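Local coordinates for protein bradyzoite pseudokinase 1 (Toxoplasma gondii, PDB 6M7Z) that probably acts in shaping the membrane ultrastructure of the Toxoplasma parasitophorous vacuole, as a divergent kinase-fold protein lacking the glycine-rich loop, at residues N32-R37 with V52-P57; S77-L82 with I124-S129; D145-A150 with Q263-L268. All blocks are in the same frame, centred on the assembly; numbering follows the deposited sequence.

Interaction 1. Residues N32-R37 with V52-P57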
loop_
_atom_site.group_PDB
_atom_site.type_symbol
_atom_site.label_atom_id
_atom_site.label_comp_id
_atom_site.label_asym_id
_atom_site.label_seq_id
_atom_site.Cartn_x
_atom_site.Cartn_y
_atom_site.Cartn_z
ATOM N N ASN A 32 20.092 13.881 10.059
ATOM C CA ASN A 32 19.145 13.166 9.167
ATOM C C ASN A 32 19.406 13.651 7.740
ATOM O O ASN A 32 19.270 14.840 7.426
ATOM C CB ASN A 32 17.735 13.426 9.715
ATOM C CG ASN A 32 16.598 13.047 8.801
ATOM O OD1 ASN A 32 16.489 11.897 8.396
ATOM N ND2 ASN A 32 15.734 14.009 8.513
ATOM N N PRO A 33 19.811 12.753 6.812
ATOM C CA PRO A 33 20.067 13.150 5.426
ATOM C C PRO A 33 18.834 13.367 4.532
ATOM O O PRO A 33 19.014 13.816 3.410
ATOM C CB PRO A 33 20.891 11.986 4.857
ATOM C CG PRO A 33 20.462 10.783 5.679
ATOM C CD PRO A 33 20.100 11.331 7.050
ATOM N N ILE A 34 17.614 13.170 5.062
ATOM C CA ILE A 34 16.408 13.318 4.267
ATOM C C ILE A 34 16.242 14.787 3.833
ATOM O O ILE A 34 16.017 15.040 2.660
ATOM C CB ILE A 34 15.180 12.782 5.016
ATOM C CG1 ILE A 34 15.265 11.257 5.155
ATOM C CG2 ILE A 34 13.896 13.229 4.329
ATOM C CD1 ILE A 34 14.204 10.623 6.064
ATOM N N LEU A 35 16.338 15.745 4.769
ATOM C CA LEU A 35 16.256 17.171 4.441
ATOM C C LEU A 35 17.317 17.542 3.398
ATOM O O LEU A 35 17.027 18.289 2.467
ATOM C CB LEU A 35 16.460 18.028 5.694
ATOM C CG LEU A 35 15.223 18.615 6.367
ATOM C CD1 LEU A 35 15.645 19.646 7.402
ATOM C CD2 LEU A 35 14.273 19.271 5.381
ATOM N N LYS A 36 18.544 17.058 3.575
ATOM C CA LYS A 36 19.605 17.392 2.646
ATOM C C LYS A 36 19.217 16.937 1.234
ATOM O O LYS A 36 19.407 17.684 0.272
ATOM C CB LYS A 36 20.959 16.791 3.033
ATOM C CG LYS A 36 22.097 17.423 2.237
ATOM C CD LYS A 36 23.473 16.890 2.450
ATOM C CE LYS A 36 24.461 17.646 1.587
ATOM N NZ LYS A 36 25.846 17.138 1.741
ATOM N N ARG A 37 18.675 15.724 1.122
ATOM C CA ARG A 37 18.297 15.195 -0.176
ATOM C C ARG A 37 17.187 16.079 -0.773
ATOM O O ARG A 37 17.221 16.388 -1.953
ATOM C CB ARG A 37 17.936 13.708 -0.068
ATOM C CG ARG A 37 17.354 13.086 -1.332
ATOM C CD ARG A 37 18.267 12.312 -2.275
ATOM N NE ARG A 37 17.446 11.851 -3.392
ATOM C CZ ARG A 37 16.630 10.792 -3.350
ATOM N NH1 ARG A 37 16.769 9.884 -2.397
ATOM N NH2 ARG A 37 15.666 10.653 -4.249
ATOM N N VAL A 52 11.469 9.216 -0.078
ATOM C CA VAL A 52 12.910 9.177 -0.069
ATOM C C VAL A 52 13.345 7.788 0.396
ATOM O O VAL A 52 12.992 7.390 1.501
ATOM C CB VAL A 52 13.490 10.266 0.848
ATOM C CG1 VAL A 52 15.004 10.240 0.810
ATOM C CG2 VAL A 52 12.976 11.645 0.495
ATOM N N ASN A 53 14.157 7.084 -0.406
ATOM C CA ASN A 53 14.685 5.788 0.024
ATOM C C ASN A 53 15.937 6.008 0.862
ATOM O O ASN A 53 16.754 6.838 0.520
ATOM C CB ASN A 53 15.037 4.872 -1.138
ATOM C CG ASN A 53 13.833 4.528 -1.981
ATOM O OD1 ASN A 53 12.681 4.633 -1.556
ATOM N ND2 ASN A 53 14.096 4.120 -3.206
ATOM N N VAL A 54 16.063 5.244 1.959
ATOM C CA VAL A 54 17.291 5.208 2.739
ATOM C C VAL A 54 17.767 3.751 2.789
ATOM O O VAL A 54 17.363 2.984 3.664
ATOM C CB VAL A 54 17.093 5.810 4.138
ATOM C CG1 VAL A 54 18.412 5.912 4.892
ATOM C CG2 VAL A 54 16.404 7.162 4.070
ATOM N N ARG A 55 18.632 3.390 1.831
ATOM C CA ARG A 55 19.067 2.014 1.614
ATOM C C ARG A 55 19.976 1.560 2.761
ATOM O O ARG A 55 20.035 0.378 3.079
ATOM C CB ARG A 55 19.775 1.888 0.261
ATOM C CG ARG A 55 18.836 1.978 -0.932
ATOM C CD ARG A 55 19.415 1.525 -2.250
ATOM N NE ARG A 55 18.418 1.654 -3.298
ATOM C CZ ARG A 55 17.421 0.797 -3.525
ATOM N NH1 ARG A 55 17.378 -0.339 -2.850
ATOM N NH2 ARG A 55 16.473 1.089 -4.412
ATOM N N VAL A 56 20.701 2.513 3.362
ATOM C CA VAL A 56 21.640 2.239 4.430
ATOM C C VAL A 56 21.343 3.176 5.596
ATOM O O VAL A 56 21.996 4.197 5.768
ATOM C CB VAL A 56 23.079 2.413 3.913
ATOM C CG1 VAL A 56 24.120 2.149 4.995
ATOM C CG2 VAL A 56 23.330 1.525 2.705
ATOM N N PRO A 57 20.353 2.869 6.454
ATOM C CA PRO A 57 20.043 3.733 7.589
ATOM C C PRO A 57 21.264 3.878 8.508
ATOM O O PRO A 57 21.936 2.871 8.796
ATOM C CB PRO A 57 18.909 3.015 8.328
ATOM C CG PRO A 57 18.349 2.044 7.310
ATOM C CD PRO A 57 19.511 1.667 6.421
HETATM O O HOH W 1 14.936 8.325 -2.871
#
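V52 meets two side chains of helix 33-37, one with each of its methyl branches. CG1, anti to the backbone N (chi1 -178°), runs alongside the end of the arginine and lies 3.7 Å from R37 NH1, oblique to the guanidinium plane. The other branch, CG2, sits beside the backbone N and packs on the branch methyl of the isoleucine, I34 CG2 to V52 CG2 being 4.2 Å. A bend at chi2 (97°) turns the otherwise drawn-out arginine chain, and R37 and V52 slide past each other in opposite directions. F43 adds a cation-pi contact to the same guanidinium.

At N53 the contact becomes polar and passes through a water, which accepts from N53 N at 2.9 Å and from R37 NH1 over a very short distance whose exact length is doubtful. The backbone N-H on the outer side of this edge strand is thereby linked to the helix. N53 O lies at the guanidinium edge, near its plane, but R37 NH1 stays 4.2 Å from N53 O. The N53 side chain leaves the strand away from the helix and touches S77 and L128.

V54 turns back to the helix, and its CG2 closes on I34 CG1 at 4.4 Å, a loose apolar touch. I34 thus spans two alternate residues of the strand and also reaches A78, Y123 and F125. On their other edge V52 and V54 bond backbone to backbone with A78 and V76. The whole is a short helix laid over one face of an antiparallel sheet, reaching from the edge strand 50-54 to strand 121-127, in what corresponds to the N-terminal lobe of the protein kinase fold.

Interaction 2. Residues S77-L82 with I124-S129. With EDO (1,2-ethanediol), chain H.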
loop_
_atom_site.group_PDB
_atom_site.type_symbol
_atom_site.label_atom_id
_atom_site.label_comp_id
_atom_site.label_asym_id
_atom_site.label_seq_id
_atom_site.Cartn_x
_atom_site.Cartn_y
_atom_site.Cartn_z
ATOM N N SER A 77 12.142 3.401 3.728
ATOM C CA SER A 77 11.716 4.544 2.934
ATOM C C SER A 77 10.884 5.491 3.800
ATOM O O SER A 77 10.228 5.090 4.744
ATOM C CB SER A 77 10.966 4.105 1.711
ATOM O OG SER A 77 9.840 3.336 2.092
ATOM N N ALA A 78 10.990 6.776 3.482
ATOM C CA ALA A 78 10.288 7.826 4.197
ATOM C C ALA A 78 9.303 8.500 3.237
ATOM O O ALA A 78 9.642 8.872 2.126
ATOM C CB ALA A 78 11.275 8.811 4.753
ATOM N N LYS A 79 8.055 8.594 3.679
ATOM C CA LYS A 79 7.017 9.348 3.016
ATOM C C LYS A 79 6.913 10.697 3.726
ATOM O O LYS A 79 6.586 10.754 4.913
ATOM C CB LYS A 79 5.715 8.543 3.099
ATOM C CG LYS A 79 4.753 8.758 1.960
ATOM C CD LYS A 79 3.488 7.897 2.028
ATOM C CE LYS A 79 3.699 6.414 1.815
ATOM N NZ LYS A 79 2.623 5.606 2.442
ATOM N N VAL A 80 7.195 11.780 3.015
ATOM C CA VAL A 80 7.230 13.106 3.621
ATOM C C VAL A 80 6.161 13.994 2.974
ATOM O O VAL A 80 5.911 13.899 1.776
ATOM C CB VAL A 80 8.624 13.741 3.513
ATOM C CG1 VAL A 80 9.670 12.794 4.034
ATOM C CG2 VAL A 80 8.986 14.158 2.118
ATOM N N ARG A 81 5.530 14.839 3.789
ATOM C CA ARG A 81 4.542 15.810 3.335
ATOM C C ARG A 81 4.827 17.150 4.022
ATOM O O ARG A 81 5.162 17.204 5.221
ATOM C CB ARG A 81 3.109 15.399 3.684
ATOM C CG ARG A 81 2.473 14.343 2.785
ATOM C CD ARG A 81 1.009 14.117 3.052
ATOM N NE ARG A 81 0.216 13.699 1.890
ATOM C CZ ARG A 81 -0.050 12.435 1.563
ATOM N NH1 ARG A 81 0.596 11.451 2.171
ATOM N NH2 ARG A 81 -0.991 12.163 0.669
ATOM N N LEU A 82 4.658 18.230 3.257
ATOM C CA LEU A 82 4.783 19.574 3.762
ATOM C C LEU A 82 3.576 19.876 4.660
ATOM O O LEU A 82 2.441 19.665 4.257
ATOM C CB LEU A 82 4.836 20.523 2.567
ATOM C CG LEU A 82 5.401 21.917 2.842
ATOM C CD1 LEU A 82 6.880 21.850 3.211
ATOM C CD2 LEU A 82 5.168 22.842 1.653
ATOM N N ILE A 124 6.400 9.370 7.522
ATOM C CA ILE A 124 6.032 8.004 7.776
ATOM C C ILE A 124 7.149 7.121 7.221
ATOM O O ILE A 124 7.492 7.230 6.053
ATOM C CB ILE A 124 4.692 7.610 7.119
ATOM C CG1 ILE A 124 3.541 8.491 7.579
ATOM C CG2 ILE A 124 4.387 6.124 7.360
ATOM C CD1 ILE A 124 2.211 8.073 6.989
ATOM N N PHE A 125 7.681 6.236 8.058
ATOM C CA PHE A 125 8.698 5.312 7.633
ATOM C C PHE A 125 8.026 3.974 7.284
ATOM O O PHE A 125 7.061 3.544 7.923
ATOM C CB PHE A 125 9.790 5.232 8.697
ATOM C CG PHE A 125 10.632 6.484 8.795
ATOM C CD1 PHE A 125 10.240 7.548 9.590
ATOM C CD2 PHE A 125 11.799 6.615 8.054
ATOM C CE1 PHE A 125 10.993 8.714 9.640
ATOM C CE2 PHE A 125 12.546 7.783 8.101
ATOM C CZ PHE A 125 12.150 8.833 8.903
ATOM N N HIS A 126 8.525 3.347 6.218
ATOM C CA HIS A 126 8.092 2.046 5.749
ATOM C C HIS A 126 9.314 1.171 5.525
ATOM O O HIS A 126 10.401 1.682 5.286
ATOM C CB HIS A 126 7.320 2.151 4.426
ATOM C CG HIS A 126 6.042 2.899 4.522
ATOM N ND1 HIS A 126 4.995 2.455 5.286
ATOM C CD2 HIS A 126 5.642 4.046 3.936
ATOM C CE1 HIS A 126 3.992 3.314 5.180
ATOM N NE2 HIS A 126 4.374 4.311 4.369
ATOM N N PRO A 127 9.154 -0.170 5.501
ATOM C CA PRO A 127 10.204 -1.036 4.993
ATOM C C PRO A 127 10.458 -0.617 3.539
ATOM O O PRO A 127 9.515 -0.223 2.837
ATOM C CB PRO A 127 9.629 -2.453 5.070
ATOM C CG PRO A 127 8.395 -2.351 5.933
ATOM C CD PRO A 127 7.940 -0.909 5.886
ATOM N N LEU A 128 11.721 -0.661 3.108
ATOM C CA LEU A 128 12.040 -0.333 1.740
ATOM C C LEU A 128 11.618 -1.507 0.867
ATOM O O LEU A 128 12.135 -2.606 1.010
ATOM C CB LEU A 128 13.534 -0.064 1.613
ATOM C CG LEU A 128 14.016 0.225 0.202
ATOM C CD1 LEU A 128 13.210 1.362 -0.441
ATOM C CD2 LEU A 128 15.517 0.522 0.244
ATOM N N SER A 129 10.641 -1.275 -0.015
ATOM C CA SER A 129 10.062 -2.340 -0.820
ATOM C C SER A 129 11.021 -2.696 -1.962
ATOM O O SER A 129 11.843 -1.871 -2.380
ATOM C CB SER A 129 8.701 -1.945 -1.331
ATOM O OG SER A 129 8.784 -1.328 -2.613
HETATM C C1 EDO H . 2.843 12.021 5.646
HETATM O O1 EDO H . 4.268 11.909 5.836
HETATM C C2 EDO H . 2.419 11.058 4.538
HETATM O O2 EDO H . 1.003 11.071 4.298
HETATM O O HOH W 2 8.215 1.063 0.353
#
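K79 NZ donates to H126 NE2 over 2.9 Å, the one side-chain hydrogen bond between these two antiparallel strands. The amine comes in 30° out of the imidazole plane, brought there by a kink at chi3 (-69°) in an otherwise extended lysine. Its stronger partner is E94, with which it forms a salt bridge, while H126 ND1 bonds to P111 O and so fixes the ring's rotation from its other nitrogen.

Beneath this pair runs the backbone ladder. S77 and H126 form a hydrogen-bonded pair, S77 N to H126 O at 2.9 Å and H126 N to S77 O at 2.8 Å. K79 and I124 form the next one; K79 N to I124 O is 2.8 Å and almost straight, 177° at the hydrogen. K79 O is gripped twice, by I124 N and by O1 of a 1,2-ethanediol at 2.7 Å, probably a crystallisation additive. At the end of strand 124-127 a water lies between S77 OG and P127 O.

The side chains of S77, K79, I124 and H126 share one face, with S77 OG 3.6 Å from H126 CB. A78 and F125, the non-hydrogen-bonded pair, occupy the other: A78 CB rests obliquely by the ring, 3.7 Å from F125 CE2. L128, just past the strand, adds its CD1 methyl against S77 CB at 4.1 Å.

Strands 50-54 and 114-117 flank this central pair in the sheet. Helix 33-39 covers the A78 and F125 face through I34, whereas helix 88-101 packs on the K79 and I124 face, where its E94 meets K79 in a pairing that recalls the strand-to-helix-C salt bridge of protein kinases.

Interaction 3. Residues D145-A150 with Q263-L268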
loop_
_atom_site.group_PDB
_atom_site.type_symbol
_atom_site.label_atom_id
_atom_site.label_comp_id
_atom_site.label_asym_id
_atom_site.label_seq_id
_atom_site.Cartn_x
_atom_site.Cartn_y
_atom_site.Cartn_z
ATOM N N ASP A 145 3.200 -16.019 -10.293
ATOM C CA ASP A 145 2.005 -16.828 -10.361
ATOM C C ASP A 145 0.805 -15.862 -10.353
ATOM O O ASP A 145 0.502 -15.224 -9.341
ATOM C CB ASP A 145 2.010 -17.838 -9.209
ATOM C CG ASP A 145 0.853 -18.813 -9.192
ATOM O OD1 ASP A 145 -0.213 -18.463 -9.715
ATOM O OD2 ASP A 145 1.033 -19.922 -8.635
ATOM N N VAL A 146 0.135 -15.756 -11.506
ATOM C CA VAL A 146 -0.967 -14.822 -11.731
ATOM C C VAL A 146 -2.126 -15.123 -10.767
ATOM O O VAL A 146 -2.767 -14.218 -10.234
ATOM C CB VAL A 146 -1.426 -14.879 -13.196
ATOM C CG1 VAL A 146 -2.725 -14.130 -13.426
ATOM C CG2 VAL A 146 -0.343 -14.337 -14.108
ATOM N N GLN A 147 -2.416 -16.409 -10.587
ATOM C CA GLN A 147 -3.536 -16.850 -9.778
ATOM C C GLN A 147 -3.350 -16.364 -8.331
ATOM O O GLN A 147 -4.271 -15.826 -7.722
ATOM C CB GLN A 147 -3.630 -18.375 -9.851
ATOM C CG GLN A 147 -4.781 -18.957 -9.051
ATOM C CD GLN A 147 -4.627 -20.434 -8.793
ATOM O OE1 GLN A 147 -3.517 -20.967 -8.735
ATOM N NE2 GLN A 147 -5.757 -21.108 -8.669
ATOM N N VAL A 148 -2.141 -16.559 -7.804
ATOM C CA VAL A 148 -1.845 -16.281 -6.402
ATOM C C VAL A 148 -1.745 -14.767 -6.189
ATOM O O VAL A 148 -2.180 -14.267 -5.151
ATOM C CB VAL A 148 -0.566 -17.011 -5.945
ATOM C CG1 VAL A 148 -0.172 -16.627 -4.520
ATOM C CG2 VAL A 148 -0.731 -18.524 -6.057
ATOM N N LEU A 149 -1.184 -14.046 -7.169
ATOM C CA LEU A 149 -1.040 -12.590 -7.066
ATOM C C LEU A 149 -2.426 -11.948 -7.001
ATOM O O LEU A 149 -2.696 -11.105 -6.140
ATOM C CB LEU A 149 -0.249 -12.047 -8.259
ATOM C CG LEU A 149 -0.073 -10.526 -8.290
ATOM C CD1 LEU A 149 0.547 -10.008 -7.008
ATOM C CD2 LEU A 149 0.803 -10.130 -9.453
ATOM N N ALA A 150 -3.305 -12.382 -7.902
ATOM C CA ALA A 150 -4.666 -11.867 -7.975
ATOM C C ALA A 150 -5.399 -12.137 -6.658
ATOM O O ALA A 150 -6.115 -11.285 -6.166
ATOM C CB ALA A 150 -5.384 -12.483 -9.146
ATOM N N GLN A 263 -0.959 -19.462 -19.128
ATOM C CA GLN A 263 -1.894 -18.897 -20.083
ATOM C C GLN A 263 -3.357 -19.108 -19.642
ATOM O O GLN A 263 -4.218 -18.247 -19.883
ATOM C CB GLN A 263 -1.643 -19.469 -21.482
ATOM C CG GLN A 263 -2.326 -18.684 -22.599
ATOM C CD GLN A 263 -1.844 -17.252 -22.694
ATOM O OE1 GLN A 263 -0.672 -16.939 -22.436
ATOM N NE2 GLN A 263 -2.756 -16.360 -23.065
ATOM N N ASP A 264 -3.652 -20.244 -18.999
ATOM C CA ASP A 264 -5.030 -20.551 -18.582
ATOM C C ASP A 264 -5.433 -19.638 -17.407
ATOM O O ASP A 264 -6.605 -19.233 -17.303
ATOM C CB ASP A 264 -5.219 -22.050 -18.305
ATOM C CG ASP A 264 -4.477 -22.605 -17.097
ATOM O OD1 ASP A 264 -3.309 -22.204 -16.875
ATOM O OD2 ASP A 264 -5.071 -23.451 -16.392
ATOM N N HIS A 265 -4.480 -19.310 -16.527
ATOM C CA HIS A 265 -4.713 -18.340 -15.435
ATOM C C HIS A 265 -5.056 -16.961 -16.011
ATOM O O HIS A 265 -5.969 -16.306 -15.524
ATOM C CB HIS A 265 -3.497 -18.252 -14.493
ATOM C CG HIS A 265 -3.340 -19.402 -13.548
ATOM N ND1 HIS A 265 -2.192 -19.572 -12.791
ATOM C CD2 HIS A 265 -4.131 -20.465 -13.284
ATOM C CE1 HIS A 265 -2.307 -20.668 -12.066
ATOM N NE2 HIS A 265 -3.488 -21.237 -12.350
ATOM N N LEU A 266 -4.319 -16.533 -17.045
ATOM C CA LEU A 266 -4.505 -15.210 -17.670
ATOM C C LEU A 266 -5.908 -15.093 -18.279
ATOM O O LEU A 266 -6.556 -14.051 -18.134
ATOM C CB LEU A 266 -3.440 -14.966 -18.742
ATOM C CG LEU A 266 -2.057 -14.575 -18.232
ATOM C CD1 LEU A 266 -1.030 -14.561 -19.360
ATOM C CD2 LEU A 266 -2.098 -13.227 -17.537
ATOM N N GLU A 267 -6.360 -16.150 -18.960
ATOM C CA GLU A 267 -7.656 -16.138 -19.631
ATOM C C GLU A 267 -8.761 -16.033 -18.567
ATOM O O GLU A 267 -9.717 -15.265 -18.724
ATOM C CB GLU A 267 -7.819 -17.353 -20.551
ATOM C CG GLU A 267 -6.877 -17.336 -21.748
ATOM C CD GLU A 267 -6.794 -18.620 -22.567
ATOM O OE1 GLU A 267 -7.831 -19.280 -22.749
ATOM O OE2 GLU A 267 -5.675 -18.967 -23.028
ATOM N N LEU A 268 -8.597 -16.772 -17.466
ATOM C CA LEU A 268 -9.568 -16.764 -16.367
ATOM C C LEU A 268 -9.590 -15.386 -15.679
ATOM O O LEU A 268 -10.667 -14.870 -15.365
ATOM C CB LEU A 268 -9.232 -17.879 -15.372
ATOM C CG LEU A 268 -9.539 -19.303 -15.847
ATOM C CD1 LEU A 268 -9.067 -20.323 -14.817
ATOM C CD2 LEU A 268 -11.027 -19.490 -16.164
#
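H265, V146 and Q147 carry most of this contact, which joins two helices of the mainly helical C-terminal lobe of the kinase fold. The segment axes of helix 146-150 and helix 263-268 pass 9.8 Å apart, and H265 reaches from its helix to the start of the other. Q147 CB lies over one face of the imidazole, 3.5 Å from the centroid of the H265 ring and 17° off its normal, a CH-pi contact. Setting out opposite its own amide nitrogen (chi1 -179°), the glutamine chain then continues past the CE1-NE2 side of the ring, Q147 OE1 ending 3.6 Å from H265 CE1; its NE2 is bonded to L295 O.

V146 is the apolar part. Its CB touches H265 CB at 4.2 Å, and its CG2 meets L266 CD2 at 4.0 Å, the two side chains crossing at about a right angle. L248 of helix 230-248 packs against both V146 and L266.

D145 is the N-cap of its helix: OD1 accepts weak bonds from Q147 N and V148 N. That same oxygen lies near the histidine, oblique to its ring and without a bond, D145 OD1 being 3.8 Å from H265 ND1, with carboxylate and ring planes only 13° apart.

Overall arrangement
Along the chain the three contacts follow in series, each closing before the next opens. Interactions 1 and 2 belong together: their centres are about 10 Å apart, strands 50-54 and 76-82 are neighbours in the same four-stranded antiparallel sheet, and the two contacts touch directly, I34 packing on A78 and N53 on L128. Interaction 3 lies across the chain's centre, its own centre about 38 Å from that of interaction 1 and about 31 Å from that of interaction 2, among helices 146-161, 230-248 and 263-276. This division matches the two lobes of a kinase: the first two contacts build the sheet-based N-terminal lobe, and the third is packing between helices of the C-terminal lobe.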